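Local coordinates for putative metal binding protein (Coccidioides immitis, PDB 3CVG) that probably binds a metal ion or other small ligand between the two lobes of a periplasmic-binding-protein fold, at residues Ser82-Ala85 against Glu86-Ser89. Sequence-based numbering, arbitrary orientation.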
loop_
_atom_site.group_PDB
_atom_site.type_symbol
_atom_site.label_atom_id
_atom_site.label_comp_id
_atom_site.label_asym_id
_atom_site.label_seq_id
_atom_site.Cartn_x
_atom_site.Cartn_y
_atom_site.Cartn_z
ATOM N N SER A 82 7.038 4.933 -0.724
ATOM C CA SER A 82 7.769 5.395 -1.900
ATOM C C SER A 82 9.246 5.652 -1.591
ATOM O O SER A 82 9.610 6.726 -1.116
ATOM C CB SER A 82 7.131 6.675 -2.455
ATOM O OG SER A 82 7.864 7.167 -3.570
ATOM N N PRO A 83 10.113 4.657 -1.844
ATOM C CA PRO A 83 11.550 4.812 -1.583
ATOM C C PRO A 83 12.161 6.096 -2.160
ATOM O O PRO A 83 12.998 6.737 -1.517
ATOM C CB PRO A 83 12.143 3.551 -2.206
ATOM C CG PRO A 83 11.093 2.527 -1.912
ATOM C CD PRO A 83 9.799 3.270 -2.246
ATOM N N VAL A 84 11.750 6.485 -3.366
ATOM C CA VAL A 84 12.308 7.697 -3.966
ATOM C C VAL A 84 11.875 8.954 -3.225
ATOM O O VAL A 84 12.693 9.845 -2.964
ATOM C CB VAL A 84 11.908 7.850 -5.455
ATOM C CG1 VAL A 84 12.432 9.181 -5.998
ATOM C CG2 VAL A 84 12.485 6.709 -6.266
ATOM N N ALA A 85 10.587 9.028 -2.894
ATOM C CA ALA A 85 10.052 10.184 -2.189
ATOM C C ALA A 85 10.702 10.252 -0.811
ATOM O O ALA A 85 10.960 11.336 -0.283
ATOM C CB ALA A 85 8.526 10.071 -2.060
ATOM N N GLU A 86 10.961 9.082 -0.238
ATOM C CA GLU A 86 11.595 8.998 1.071
ATOM C C GLU A 86 13.007 9.582 0.980
ATOM O O GLU A 86 13.380 10.442 1.777
ATOM C CB GLU A 86 11.622 7.535 1.539
ATOM C CG GLU A 86 10.276 7.054 2.101
ATOM C CD GLU A 86 10.013 5.569 1.876
ATOM O OE1 GLU A 86 10.986 4.781 1.812
ATOM O OE2 GLU A 86 8.823 5.185 1.778
ATOM N N ARG A 87 13.782 9.126 -0.002
ATOM C CA ARG A 87 15.145 9.620 -0.205
ATOM C C ARG A 87 15.188 11.137 -0.376
ATOM O O ARG A 87 16.067 11.807 0.172
ATOM C CB ARG A 87 15.781 8.974 -1.443
ATOM C CG ARG A 87 17.122 9.605 -1.842
ATOM C CD ARG A 87 17.717 8.957 -3.087
ATOM N NE ARG A 87 17.023 9.330 -4.317
ATOM C CZ ARG A 87 17.050 10.546 -4.858
ATOM N NH1 ARG A 87 17.738 11.525 -4.280
ATOM N NH2 ARG A 87 16.388 10.780 -5.982
ATOM N N ILE A 88 14.242 11.674 -1.138
ATOM C CA ILE A 88 14.197 13.107 -1.381
ATOM C C ILE A 88 13.802 13.893 -0.135
ATOM O O ILE A 88 14.318 14.986 0.096
ATOM C CB ILE A 88 13.235 13.438 -2.548
ATOM C CG1 ILE A 88 13.776 12.804 -3.835
ATOM C CG2 ILE A 88 13.098 14.958 -2.712
ATOM C CD1 ILE A 88 12.921 13.048 -5.072
ATOM N N SER A 89 12.900 13.342 0.673
ATOM C CA SER A 89 12.478 14.025 1.894
ATOM C C SER A 89 13.682 14.191 2.824
ATOM O O SER A 89 13.814 15.198 3.522
ATOM C CB SER A 89 11.386 13.227 2.612
ATOM O OG SER A 89 11.916 12.068 3.236
#
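Glu-86 OE2 is gripped by two groups: Ser-82 N donates to it at 3.1 Å, and Thr-80 OG1, on the strand that leads into the helix, is hydrogen-bonded to the same oxygen. The amide of Ser-82 meets OE2 from above the carboxylate, 50° out of its plane. What carries the acid back over the first turn is its shape: CG is anti to the carbonyl carbon (chi1 -79°), and a bend at chi2 curls the chain so that CD passes 3.2 Å from Ser-82 O. The other oxygen, OE1, rests 3.4 Å from Pro-83 CA. Ser-82 is therefore held at both ends of its backbone, since its O also accepts from Glu-86 N at 2.9 Å, almost in line with the carbonyl. Ser-82 is also the N-cap of helix 83-91; its OG accepts a weak capping bond from Ala-85 N, and the Glu-86 carboxylate accepts from the N-cap amide of Ser-82, as the side chain at N3 does in a capping box, but from N4, one position later. In this PBP-superfamily domain the helix follows strand 77-80, and its N-terminal end probably borders the interlobe cleft, the Ser-82 side chain lying about 11 Å from a bound calcium ion. The glutamate is buried against His-238 and Leu-240 of strand 234-241, where the Ser-82 amide and its place at the N-terminal end of the helix would probably favour a negative charge. Further along, Val-84 CG1 lies 4.0 Å from Ile-88 CD1, the two side chains running side by side on the outer surface. The i to i+4 bonds run on from there, Ser-89 N donating to Ala-85 O, while its OG, set between the backbone N and the carbonyl carbon (chi1 73°), is turned back along the helix to donate to Glu-86 O at 2.6 Å and also hydrogen-bonds Ser-95 OG.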